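Local coordinates for protein glucose-6-phosphate 1-dehydrogenase (Kluyveromyces lactis, PDB 7E6I) that catalyses the NADP-dependent oxidation of glucose 6-phosphate to 6-phosphogluconolactone, the entry step of the oxidative pentose phosphate pathway, at residues M1-F5 with G145-V149; L38-I44 with F80-S85; I44-A48 with G96-L100; K270-K275 with R432-V438. All coordinates share one frame; numbering follows the deposited sequence.

Contact 1 (M1-F5 with G145-V149); sequences MATQF and GIQRV
Arg-148 reaches out from strand 146-152 of the Rossmann-fold parallel sheet and lays its guanidinium flat on the ring of Phe-5 in the N-terminal loop, a stacked cation-pi pair. The planes are 10° apart and their centres 4.0 Å. Arg-148 NH1 sits over the middle of the ring, whereas Phe-5 CE1 lies toward the rim of the guanidinium. The other terminal nitrogen turns to the backbone: Arg-148 NH2 donates within the guanidinium plane to Thr-3 O, a nearly straight bond (167°) in the carbonyl plane. Its length, 2.5 Å from NH2 to Thr-3 O, is shorter than usual and probably imprecise. One cation therefore holds the loop at two points, a pi face and a carbonyl oxygen two residues earlier. Ala-2 CB approaches the same NH2 obliquely at 4.2 Å.

The Arg-148 chain, extended from CG to NE, spans the gap to the loop, and Phe-5 comes to meet it from the opposite direction. Further out, His-117 of the adjoining strand 117-122 stacks with Phe-5, whose backbone is hydrogen-bonded to Leu-423. The carbonyl of Leu-423 also takes a weak hydrogen bond from Arg-148 NH1. Strand 117-122 holds Ile-146 and Arg-148 by backbone bonds, and Ile-146 CG1 lies at the edge of the ring, in its plane, 3.5 Å from Phe-5 CZ.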
loop_
_atom_site.group_PDB
_atom_site.type_symbol
_atom_site.label_atom_id
_atom_site.label_comp_id
_atom_site.label_asym_id
_atom_site.label_seq_id
_atom_site.Cartn_x
_atom_site.Cartn_y
_atom_site.Cartn_z
ATOM N N MET A 1 -18.069 4.383 15.476
ATOM C CA MET A 1 -18.518 3.960 16.802
ATOM C C MET A 1 -17.287 3.727 17.687
ATOM O O MET A 1 -17.394 3.580 18.911
ATOM C CB MET A 1 -19.403 2.712 16.691
ATOM C CG MET A 1 -19.889 2.130 17.996
ATOM S SD MET A 1 -20.836 0.620 17.702
ATOM C CE MET A 1 -22.479 1.077 18.297
ATOM N N ALA A 2 -16.114 3.713 17.059
ATOM C CA ALA A 2 -14.872 3.872 17.800
ATOM C C ALA A 2 -14.698 5.334 18.204
ATOM O O ALA A 2 -15.227 6.253 17.571
ATOM C CB ALA A 2 -13.669 3.413 16.974
ATOM N N THR A 3 -13.948 5.544 19.278
ATOM C CA THR A 3 -13.767 6.887 19.801
ATOM C C THR A 3 -12.829 7.695 18.916
ATOM O O THR A 3 -11.738 7.233 18.563
ATOM C CB THR A 3 -13.225 6.808 21.222
ATOM O OG1 THR A 3 -14.022 5.886 21.980
ATOM C CG2 THR A 3 -13.248 8.182 21.876
ATOM N N GLN A 4 -13.243 8.909 18.561
ATOM C CA GLN A 4 -12.406 9.773 17.743
ATOM C C GLN A 4 -11.470 10.604 18.617
ATOM O O GLN A 4 -11.820 11.011 19.725
ATOM C CB GLN A 4 -13.261 10.678 16.867
ATOM C CG GLN A 4 -14.145 9.890 15.887
ATOM C CD GLN A 4 -14.893 10.796 14.923
ATOM O OE1 GLN A 4 -14.837 12.026 15.038
ATOM N NE2 GLN A 4 -15.606 10.197 13.975
ATOM N N PHE A 5 -10.256 10.811 18.116
ATOM C CA PHE A 5 -9.207 11.558 18.800
ATOM C C PHE A 5 -9.220 12.976 18.242
ATOM O O PHE A 5 -8.958 13.175 17.049
ATOM C CB PHE A 5 -7.826 10.932 18.571
ATOM C CG PHE A 5 -7.566 9.649 19.337
ATOM C CD1 PHE A 5 -8.581 8.990 20.017
ATOM C CD2 PHE A 5 -6.278 9.089 19.349
ATOM C CE1 PHE A 5 -8.326 7.796 20.698
ATOM C CE2 PHE A 5 -6.001 7.892 20.030
ATOM C CZ PHE A 5 -7.028 7.244 20.705
ATOM N N GLY A 145 -7.572 4.936 29.563
ATOM C CA GLY A 145 -7.555 5.762 28.374
ATOM C C GLY A 145 -7.608 4.841 27.176
ATOM O O GLY A 145 -7.811 3.635 27.339
ATOM N N ILE A 146 -7.426 5.371 25.975
ATOM C CA ILE A 146 -7.312 4.533 24.788
ATOM C C ILE A 146 -6.003 4.872 24.079
ATOM O O ILE A 146 -5.677 6.051 23.886
ATOM C CB ILE A 146 -8.543 4.684 23.864
ATOM C CG1 ILE A 146 -8.197 4.367 22.406
ATOM C CG2 ILE A 146 -9.216 6.042 24.035
ATOM C CD1 ILE A 146 -8.115 2.853 22.112
ATOM N N GLN A 147 -5.234 3.840 23.739
ATOM C CA GLN A 147 -3.983 3.992 23.006
ATOM C C GLN A 147 -4.034 3.174 21.720
ATOM O O GLN A 147 -4.595 2.072 21.690
ATOM C CB GLN A 147 -2.767 3.553 23.841
ATOM C CG GLN A 147 -2.986 2.262 24.590
ATOM C CD GLN A 147 -3.376 2.517 26.045
ATOM O OE1 GLN A 147 -2.739 3.312 26.734
ATOM N NE2 GLN A 147 -4.443 1.863 26.505
ATOM N N ARG A 148 -3.439 3.721 20.666
ATOM C CA ARG A 148 -3.368 3.077 19.366
ATOM C C ARG A 148 -1.932 3.140 18.870
ATOM O O ARG A 148 -1.272 4.175 18.998
ATOM C CB ARG A 148 -4.306 3.762 18.365
ATOM C CG ARG A 148 -5.780 3.577 18.676
ATOM C CD ARG A 148 -6.665 4.481 17.825
ATOM N NE ARG A 148 -8.058 4.411 18.255
ATOM C CZ ARG A 148 -8.941 5.396 18.116
ATOM N NH1 ARG A 148 -8.587 6.547 17.550
ATOM N NH2 ARG A 148 -10.185 5.224 18.548
ATOM N N VAL A 149 -1.432 2.045 18.312
ATOM C CA VAL A 149 -0.081 2.047 17.767
ATOM C C VAL A 149 -0.144 1.721 16.278
ATOM O O VAL A 149 -0.857 0.804 15.859
ATOM C CB VAL A 149 0.867 1.103 18.538
ATOM C CG1 VAL A 149 0.105 0.176 19.485
ATOM C CG2 VAL A 149 1.778 0.330 17.589
#

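Contact 2 (L38-I44 with F80-S85); sequences LNPTTKI and FLSMVS
Ile-44 and Val-84 pair side by side where strands 43-48 and 84-88 begin, in the parallel sheet of the Rossmann fold. Two backbone hydrogen bonds make the bridge, both through Ile-44: its N donates to Met-83 O at 3.2 Å, and its O accepts from Ser-85 N at 2.9 Å. Between them Val-84 CA adds a CA-H...O contact to Ile-44 O.

The apolar contacts lie on the sheet face that bears Ile-44 and Val-84. Ile-44 CB and its CG2 methyl rest on Val-84 CG2, while CD1 runs on to Phe-80 CE1 at 3.4 Å, the two side chains crossing at about a right angle. Leu-38 CD2 stands at the edge of the same ring. Helix 19-34 packs here too, bringing Phe-26 to Ile-44 and Leu-29 to Phe-80.

Met-83 closes over the turn before strand 43-48. Its chain bends at SD (chi3 50°), packing the methyl CE tightly against the carbonyl oxygens of Pro-40 and Thr-42, with CE 3.2 Å from Thr-42 O. The type I turn itself is secured by Asn-39, whose side chain forms an Asx turn: OD1 accepts from Thr-41 N at 2.8 Å on an in-plane lone pair, with Thr-41 OG1 donating from above the carbonyl plane.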
loop_
_atom_site.group_PDB
_atom_site.type_symbol
_atom_site.label_atom_id
_atom_site.label_comp_id
_atom_site.label_asym_id
_atom_site.label_seq_id
_atom_site.Cartn_x
_atom_site.Cartn_y
_atom_site.Cartn_z
ATOM N N LEU A 38 -6.027 18.524 11.892
ATOM C CA LEU A 38 -5.298 18.176 13.106
ATOM C C LEU A 38 -5.584 19.243 14.153
ATOM O O LEU A 38 -5.279 20.424 13.943
ATOM C CB LEU A 38 -3.790 18.051 12.849
ATOM C CG LEU A 38 -3.004 17.339 13.956
ATOM C CD1 LEU A 38 -3.519 15.932 14.205
ATOM C CD2 LEU A 38 -1.533 17.311 13.613
ATOM N N ASN A 39 -6.173 18.823 15.270
ATOM C CA ASN A 39 -6.563 19.757 16.315
ATOM C C ASN A 39 -5.335 20.479 16.865
ATOM O O ASN A 39 -4.301 19.844 17.111
ATOM C CB ASN A 39 -7.287 19.006 17.430
ATOM C CG ASN A 39 -7.904 19.923 18.455
ATOM O OD1 ASN A 39 -7.239 20.788 19.015
ATOM N ND2 ASN A 39 -9.185 19.721 18.724
ATOM N N PRO A 40 -5.412 21.799 17.077
ATOM C CA PRO A 40 -4.235 22.545 17.558
ATOM C C PRO A 40 -3.816 22.199 18.974
ATOM O O PRO A 40 -2.692 22.540 19.359
ATOM C CB PRO A 40 -4.680 24.010 17.458
ATOM C CG PRO A 40 -5.818 24.000 16.481
ATOM C CD PRO A 40 -6.521 22.701 16.734
ATOM N N THR A 41 -4.667 21.537 19.760
ATOM C CA THR A 41 -4.297 21.089 21.095
ATOM C C THR A 41 -3.581 19.748 21.096
ATOM O O THR A 41 -3.545 19.078 22.135
ATOM C CB THR A 41 -5.536 21.005 21.983
ATOM O OG1 THR A 41 -6.275 19.822 21.664
ATOM C CG2 THR A 41 -6.403 22.222 21.770
ATOM N N THR A 42 -3.014 19.346 19.967
ATOM C CA THR A 42 -2.389 18.041 19.832
ATOM C C THR A 42 -0.929 18.154 20.232
ATOM O O THR A 42 -0.217 19.031 19.733
ATOM C CB THR A 42 -2.487 17.542 18.388
ATOM O OG1 THR A 42 -3.857 17.272 18.054
ATOM C CG2 THR A 42 -1.658 16.276 18.196
ATOM N N LYS A 43 -0.470 17.263 21.110
ATOM C CA LYS A 43 0.938 17.256 21.493
ATOM C C LYS A 43 1.705 16.244 20.644
ATOM O O LYS A 43 1.463 15.037 20.731
ATOM C CB LYS A 43 1.112 16.959 22.984
ATOM C CG LYS A 43 2.530 17.246 23.471
ATOM C CD LYS A 43 2.595 17.589 24.958
ATOM C CE LYS A 43 3.991 18.035 25.358
ATOM N NZ LYS A 43 4.893 18.102 24.167
ATOM N N ILE A 44 2.641 16.734 19.837
ATOM C CA ILE A 44 3.440 15.887 18.959
ATOM C C ILE A 44 4.828 15.729 19.561
ATOM O O ILE A 44 5.555 16.716 19.729
ATOM C CB ILE A 44 3.514 16.465 17.541
ATOM C CG1 ILE A 44 2.108 16.782 17.039
ATOM C CG2 ILE A 44 4.154 15.479 16.614
ATOM C CD1 ILE A 44 2.066 17.230 15.612
ATOM N N PHE A 80 2.724 24.725 13.435
ATOM C CA PHE A 80 2.864 23.280 13.576
ATOM C C PHE A 80 4.146 22.912 14.320
ATOM O O PHE A 80 4.122 22.107 15.261
ATOM C CB PHE A 80 2.835 22.635 12.192
ATOM C CG PHE A 80 3.111 21.166 12.200
ATOM C CD1 PHE A 80 2.157 20.272 12.663
ATOM C CD2 PHE A 80 4.325 20.674 11.749
ATOM C CE1 PHE A 80 2.408 18.919 12.674
ATOM C CE2 PHE A 80 4.579 19.316 11.756
ATOM C CZ PHE A 80 3.621 18.438 12.219
ATOM N N LEU A 81 5.282 23.481 13.899
ATOM C CA LEU A 81 6.557 23.170 14.540
ATOM C C LEU A 81 6.501 23.438 16.037
ATOM O O LEU A 81 7.091 22.700 16.832
ATOM C CB LEU A 81 7.683 23.974 13.886
ATOM C CG LEU A 81 7.962 23.621 12.421
ATOM C CD1 LEU A 81 9.293 24.181 11.940
ATOM C CD2 LEU A 81 7.947 22.121 12.249
ATOM N N SER A 82 5.767 24.471 16.442
ATOM C CA SER A 82 5.645 24.786 17.859
ATOM C C SER A 82 4.889 23.716 18.639
ATOM O O SER A 82 5.012 23.666 19.865
ATOM C CB SER A 82 4.958 26.138 18.037
ATOM O OG SER A 82 3.586 25.964 18.335
ATOM N N MET A 83 4.106 22.870 17.972
ATOM C CA MET A 83 3.453 21.749 18.644
ATOM C C MET A 83 4.349 20.525 18.760
ATOM O O MET A 83 3.991 19.575 19.465
ATOM C CB MET A 83 2.167 21.371 17.908
ATOM C CG MET A 83 1.548 22.531 17.170
ATOM S SD MET A 83 0.104 22.070 16.186
ATOM C CE MET A 83 -0.858 21.147 17.367
ATOM N N VAL A 84 5.499 20.536 18.102
ATOM C CA VAL A 84 6.395 19.393 18.025
ATOM C C VAL A 84 7.509 19.572 19.042
ATOM O O VAL A 84 8.073 20.666 19.175
ATOM C CB VAL A 84 6.971 19.261 16.605
ATOM C CG1 VAL A 84 8.175 18.362 16.606
ATOM C CG2 VAL A 84 5.908 18.761 15.657
ATOM N N SER A 85 7.828 18.499 19.761
ATOM C CA SER A 85 8.923 18.483 20.718
ATOM C C SER A 85 9.642 17.146 20.605
ATOM O O SER A 85 9.195 16.245 19.889
ATOM C CB SER A 85 8.419 18.726 22.142
ATOM O OG SER A 85 7.919 17.532 22.707
#

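Contact 3 (I44-A48 with G96-L100)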
loop_
_atom_site.group_PDB
_atom_site.type_symbol
_atom_site.label_atom_id
_atom_site.label_comp_id
_atom_site.label_asym_id
_atom_site.label_seq_id
_atom_site.Cartn_x
_atom_site.Cartn_y
_atom_site.Cartn_z
ATOM N N ILE A 44 2.641 16.734 19.837
ATOM C CA ILE A 44 3.440 15.887 18.959
ATOM C C ILE A 44 4.828 15.729 19.561
ATOM O O ILE A 44 5.555 16.716 19.729
ATOM C CB ILE A 44 3.514 16.465 17.541
ATOM C CG1 ILE A 44 2.108 16.782 17.039
ATOM C CG2 ILE A 44 4.154 15.479 16.614
ATOM C CD1 ILE A 44 2.066 17.230 15.612
ATOM N N ILE A 45 5.203 14.486 19.865
ATOM C CA ILE A 45 6.462 14.155 20.536
ATOM C C ILE A 45 7.259 13.191 19.661
ATOM O O ILE A 45 6.778 12.091 19.344
ATOM C CB ILE A 45 6.227 13.518 21.911
ATOM C CG1 ILE A 45 5.396 14.420 22.818
ATOM C CG2 ILE A 45 7.544 13.181 22.554
ATOM C CD1 ILE A 45 5.002 13.733 24.106
ATOM N N GLY A 46 8.482 13.573 19.319
ATOM C CA GLY A 46 9.386 12.704 18.607
ATOM C C GLY A 46 10.379 12.071 19.561
ATOM O O GLY A 46 11.078 12.770 20.289
ATOM N N TYR A 47 10.447 10.743 19.539
ATOM C CA TYR A 47 11.313 9.963 20.416
ATOM C C TYR A 47 12.313 9.177 19.575
ATOM O O TYR A 47 11.932 8.550 18.581
ATOM C CB TYR A 47 10.462 9.016 21.287
ATOM C CG TYR A 47 11.176 8.185 22.344
ATOM C CD1 TYR A 47 12.041 7.159 21.991
ATOM C CD2 TYR A 47 10.934 8.392 23.696
ATOM C CE1 TYR A 47 12.673 6.390 22.956
ATOM C CE2 TYR A 47 11.560 7.627 24.667
ATOM C CZ TYR A 47 12.425 6.629 24.294
ATOM O OH TYR A 47 13.051 5.870 25.261
ATOM N N ALA A 48 13.588 9.216 19.978
ATOM C CA ALA A 48 14.660 8.423 19.371
ATOM C C ALA A 48 15.863 8.418 20.319
ATOM O O ALA A 48 15.881 9.119 21.335
ATOM C CB ALA A 48 15.049 8.947 17.984
ATOM N N GLY A 96 13.534 5.703 29.498
ATOM C CA GLY A 96 12.981 6.593 28.493
ATOM C C GLY A 96 11.468 6.636 28.537
ATOM O O GLY A 96 10.865 7.711 28.461
ATOM N N TYR A 97 10.836 5.469 28.691
ATOM C CA TYR A 97 9.376 5.402 28.678
ATOM C C TYR A 97 8.783 6.030 29.931
ATOM O O TYR A 97 7.750 6.706 29.861
ATOM C CB TYR A 97 8.929 3.949 28.509
ATOM C CG TYR A 97 9.429 3.382 27.199
ATOM C CD1 TYR A 97 10.734 2.917 27.075
ATOM C CD2 TYR A 97 8.613 3.350 26.075
ATOM C CE1 TYR A 97 11.211 2.421 25.879
ATOM C CE2 TYR A 97 9.079 2.847 24.867
ATOM C CZ TYR A 97 10.381 2.384 24.776
ATOM O OH TYR A 97 10.849 1.882 23.579
ATOM N N LEU A 98 9.435 5.847 31.080
ATOM C CA LEU A 98 8.963 6.503 32.292
ATOM C C LEU A 98 9.126 8.012 32.192
ATOM O O LEU A 98 8.241 8.765 32.610
ATOM C CB LEU A 98 9.699 5.951 33.506
ATOM C CG LEU A 98 9.423 4.462 33.704
ATOM C CD1 LEU A 98 10.425 3.837 34.654
ATOM C CD2 LEU A 98 7.991 4.249 34.180
ATOM N N GLU A 99 10.237 8.475 31.619
ATOM C CA GLU A 99 10.365 9.906 31.359
ATOM C C GLU A 99 9.281 10.389 30.399
ATOM O O GLU A 99 8.680 11.447 30.615
ATOM C CB GLU A 99 11.761 10.219 30.814
ATOM C CG GLU A 99 12.888 10.113 31.847
ATOM C CD GLU A 99 14.277 9.974 31.217
ATOM O OE1 GLU A 99 14.377 9.937 29.963
ATOM O OE2 GLU A 99 15.276 9.901 31.981
ATOM N N LEU A 100 9.004 9.617 29.340
ATOM C CA LEU A 100 7.921 9.969 28.424
ATOM C C LEU A 100 6.568 9.925 29.124
ATOM O O LEU A 100 5.746 10.832 28.952
ATOM C CB LEU A 100 7.939 9.038 27.208
ATOM C CG LEU A 100 6.965 9.268 26.042
ATOM C CD1 LEU A 100 7.242 10.557 25.272
ATOM C CD2 LEU A 100 6.996 8.076 25.104
#
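Strand 44-48 and helix 96-100 run antiparallel, their directions 168° apart and their axes 10.9 Å at closest approach. Ile-45 and Tyr-47, alternate residues of the strand, point at the helix. The nearest CA atoms are those of Tyr-47 and Leu-100, 8.7 Å apart.

Tyr-47 is the long reach. With CG anti to the backbone N (chi1 -176°), its ring extends across to the helix, and the hydroxyl comes to rest against the main chain of Gly-96, OH to Gly-96 CA 3.3 Å. Glycine makes this possible: a beta carbon there would fall 1.9 Å from the hydroxyl oxygen. Gly-96 O lies near the ring plane, at the edge, 3.9 Å from Tyr-47 CE2, and is itself bonded to Leu-100 N within the helix. The hydroxyl has its hydrogen bond with Pro-90 O, in the loop leading to the helix. A phenylalanine in place of Tyr-47 would probably leave Pro-90 O without this partner and open a small gap over Gly-96. The Tyr-97 ring stands obliquely beside Tyr-47, planes at 35°, and its own hydroxyl bonds to Tyr-91 O.

Leu-100 fills the space between the two strand residues. Its CD1 meets Ile-45 CG2 at 3.8 Å, the two side chains lying alongside with opposite headings, while CD2 touches Tyr-47 CD2 at 4.2 Å. Thr-12 and Phe-14 of strand 10-14 extend this buried layer. Helix 94-110 is the crossover between strands 84-88 and 117-122, the beta-alpha-beta layering of a Rossmann nucleotide-binding domain; the Tyr-47 side chain is about 6 Å from those of Ala-16 and Arg-49, which probably bind NADP(+).

Contact 4 (K270-K275 with R432-V438)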
loop_
_atom_site.group_PDB
_atom_site.type_symbol
_atom_site.label_atom_id
_atom_site.label_comp_id
_atom_site.label_asym_id
_atom_site.label_seq_id
_atom_site.Cartn_x
_atom_site.Cartn_y
_atom_site.Cartn_z
ATOM N N LYS A 270 -12.199 -9.161 2.841
ATOM C CA LYS A 270 -10.857 -9.315 2.295
ATOM C C LYS A 270 -10.252 -10.660 2.709
ATOM O O LYS A 270 -9.768 -11.423 1.859
ATOM C CB LYS A 270 -9.985 -8.144 2.730
ATOM C CG LYS A 270 -10.422 -6.823 2.122
ATOM C CD LYS A 270 -9.759 -5.654 2.823
ATOM C CE LYS A 270 -8.396 -5.380 2.248
ATOM N NZ LYS A 270 -7.564 -4.399 3.013
ATOM N N VAL A 271 -10.319 -10.987 4.004
ATOM C CA VAL A 271 -9.845 -12.282 4.472
ATOM C C VAL A 271 -10.578 -13.402 3.750
ATOM O O VAL A 271 -9.968 -14.389 3.317
ATOM C CB VAL A 271 -10.005 -12.393 6.004
ATOM C CG1 VAL A 271 -9.616 -13.794 6.475
ATOM C CG2 VAL A 271 -9.157 -11.330 6.715
ATOM N N LYS A 272 -11.890 -13.255 3.584
ATOM C CA LYS A 272 -12.694 -14.302 2.961
ATOM C C LYS A 272 -12.236 -14.598 1.538
ATOM O O LYS A 272 -12.138 -15.763 1.145
ATOM C CB LYS A 272 -14.178 -13.923 2.964
ATOM C CG LYS A 272 -15.043 -15.055 2.409
ATOM C CD LYS A 272 -16.500 -14.885 2.745
ATOM C CE LYS A 272 -17.381 -15.360 1.604
ATOM N NZ LYS A 272 -18.810 -15.504 2.028
ATOM N N VAL A 273 -11.992 -13.561 0.726
ATOM C CA VAL A 273 -11.607 -13.869 -0.645
ATOM C C VAL A 273 -10.171 -14.413 -0.674
ATOM O O VAL A 273 -9.854 -15.312 -1.468
ATOM C CB VAL A 273 -11.808 -12.645 -1.572
ATOM C CG1 VAL A 273 -10.768 -11.523 -1.305
ATOM C CG2 VAL A 273 -11.751 -13.080 -3.016
ATOM N N LEU A 274 -9.298 -13.915 0.210
ATOM C CA LEU A 274 -7.953 -14.465 0.314
ATOM C C LEU A 274 -7.988 -15.975 0.527
ATOM O O LEU A 274 -7.246 -16.718 -0.119
ATOM C CB LEU A 274 -7.199 -13.780 1.451
ATOM C CG LEU A 274 -6.618 -12.411 1.107
ATOM C CD1 LEU A 274 -6.049 -11.710 2.348
ATOM C CD2 LEU A 274 -5.570 -12.535 0.002
ATOM N N LYS A 275 -8.863 -16.455 1.411
ATOM C CA LYS A 275 -8.929 -17.888 1.663
ATOM C C LYS A 275 -9.425 -18.682 0.460
ATOM O O LYS A 275 -9.230 -19.903 0.421
ATOM C CB LYS A 275 -9.829 -18.164 2.864
ATOM C CG LYS A 275 -9.301 -17.576 4.161
ATOM C CD LYS A 275 -10.060 -18.118 5.351
ATOM C CE LYS A 275 -9.678 -17.389 6.604
ATOM N NZ LYS A 275 -10.196 -18.073 7.822
ATOM N N ARG A 432 -5.250 -6.605 8.891
ATOM C CA ARG A 432 -5.578 -7.396 10.067
ATOM C C ARG A 432 -4.673 -8.626 10.150
ATOM O O ARG A 432 -4.059 -9.045 9.161
ATOM C CB ARG A 432 -7.051 -7.808 10.038
ATOM C CG ARG A 432 -7.634 -8.080 11.400
ATOM C CD ARG A 432 -9.150 -8.150 11.326
ATOM N NE ARG A 432 -9.622 -9.373 10.686
ATOM C CZ ARG A 432 -10.876 -9.529 10.267
ATOM N NH1 ARG A 432 -11.756 -8.537 10.419
ATOM N NH2 ARG A 432 -11.255 -10.664 9.691
ATOM N N ASP A 433 -4.605 -9.210 11.348
ATOM C CA ASP A 433 -3.654 -10.294 11.579
ATOM C C ASP A 433 -3.981 -11.539 10.746
ATOM O O ASP A 433 -3.066 -12.182 10.210
ATOM C CB ASP A 433 -3.585 -10.631 13.071
ATOM C CG ASP A 433 -4.924 -11.075 13.639
ATOM O OD1 ASP A 433 -5.955 -10.453 13.298
ATOM O OD2 ASP A 433 -4.952 -12.034 14.440
ATOM N N ASP A 434 -5.268 -11.895 10.601
ATOM C CA ASP A 434 -5.589 -13.045 9.753
ATOM C C ASP A 434 -5.341 -12.738 8.281
ATOM O O ASP A 434 -4.905 -13.621 7.523
ATOM C CB ASP A 434 -7.035 -13.523 9.969
ATOM C CG ASP A 434 -8.089 -12.409 9.835
ATOM O OD1 ASP A 434 -7.736 -11.212 9.738
ATOM O OD2 ASP A 434 -9.303 -12.744 9.851
ATOM N N GLU A 435 -5.590 -11.494 7.876
ATOM C CA GLU A 435 -5.241 -11.037 6.536
ATOM C C GLU A 435 -3.755 -11.247 6.255
ATOM O O GLU A 435 -3.364 -11.759 5.196
ATOM C CB GLU A 435 -5.618 -9.560 6.424
ATOM C CG GLU A 435 -5.568 -8.954 5.056
ATOM C CD GLU A 435 -5.989 -7.479 5.078
ATOM O OE1 GLU A 435 -6.325 -6.950 6.171
ATOM O OE2 GLU A 435 -5.989 -6.841 4.002
ATOM N N LEU A 436 -2.908 -10.840 7.197
ATOM C CA LEU A 436 -1.475 -11.072 7.079
ATOM C C LEU A 436 -1.172 -12.562 6.982
ATOM O O LEU A 436 -0.414 -13.012 6.107
ATOM C CB LEU A 436 -0.776 -10.461 8.295
ATOM C CG LEU A 436 0.610 -9.854 8.212
ATOM C CD1 LEU A 436 0.897 -9.317 6.823
ATOM C CD2 LEU A 436 0.692 -8.755 9.259
ATOM N N ASP A 437 -1.765 -13.346 7.878
ATOM C CA ASP A 437 -1.450 -14.765 7.925
ATOM C C ASP A 437 -1.790 -15.444 6.608
ATOM O O ASP A 437 -0.971 -16.187 6.054
ATOM C CB ASP A 437 -2.194 -15.421 9.084
ATOM C CG ASP A 437 -1.889 -16.890 9.194
ATOM O OD1 ASP A 437 -0.710 -17.254 9.386
ATOM O OD2 ASP A 437 -2.832 -17.694 9.073
ATOM N N VAL A 438 -2.987 -15.180 6.070
ATOM C CA VAL A 438 -3.400 -15.845 4.836
ATOM C C VAL A 438 -2.562 -15.370 3.655
ATOM O O VAL A 438 -2.229 -16.154 2.754
ATOM C CB VAL A 438 -4.898 -15.621 4.583
ATOM C CG1 VAL A 438 -5.310 -16.311 3.297
ATOM C CG2 VAL A 438 -5.695 -16.145 5.745
HETATM O O HOH W 1 -7.690 -4.498 5.544
#
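A pair of nearly parallel helices meets where helix 433-451 begins, with Val-271 of helix 263-276 set against the side chain of Asp-434; the segment axes cross at 18° and approach to 9.4 Å. Arg-432 is the N-cap, and its backbone N donates to Glu-435 OE1 at 2.9 Å, the half of a capping box in which the carboxylate three residues on accepts.

The other Glu-435 oxygen crosses to the neighbouring helix: Lys-270 NZ meets OE2 on its syn side in a salt bridge of 3.1 Å. A water accepts from the ammonium and donates to Glu-435 OE1, so both carboxylate oxygens are tied to the lysine. Gln-248 fixes the pair from a third helix, its OE1 taking Lys-270 NZ and its NE2 serving Glu-435 OE2.

Asp-434 is gripped side-on by Arg-432, NE to OD1 at 2.8 Å and NH2 to OD2 at 2.9 Å, both close to the guanidinium plane. Asp-434 CG sits between the backbone N and the carbonyl carbon (chi1 52°), turning the carboxylate back toward Arg-432. Val-271 packs its methyls on this carboxylate, CG2 3.3 Å from Asp-434 OD1. Replacing Asp-434 by an alanine would probably leave the arginine to lean on Glu-264 and Asp-268, freer to turn, with a gap beside Val-271.

One turn further along, the contact becomes apolar: Leu-274 CB meets Val-438 CG1 at 3.7 Å, and Leu-274 CD1 lies by the aliphatic CG of Glu-435. Helix 236-254 touches Lys-270 and Leu-274 through Thr-251, and the loop residue Leu-185, which probably helps bind glucose 6-phosphate, touches Lys-270.

Overall arrangement
Contacts 1, 2 and 3 all reach the same parallel sheet of the coenzyme domain, and contacts 2 and 3 share strand 43-48: Ile-44 pairs with the edge strand, while Ile-45 and Tyr-47 serve the helix that follows it. Ser-85 and Gly-46 join these two contacts directly, through a probable backbone hydrogen bond. Contact 3 is wholly buried and largely apolar; contact 2 mixes sheet bonds with packing; contact 1, about 18 Å from contact 2 between centres, is partly exposed and leans on one cation. Contact 4 belongs to the C-terminal domain, about 36 and 34 Å from contacts 2 and 3 between centres, and relies most on paired charges.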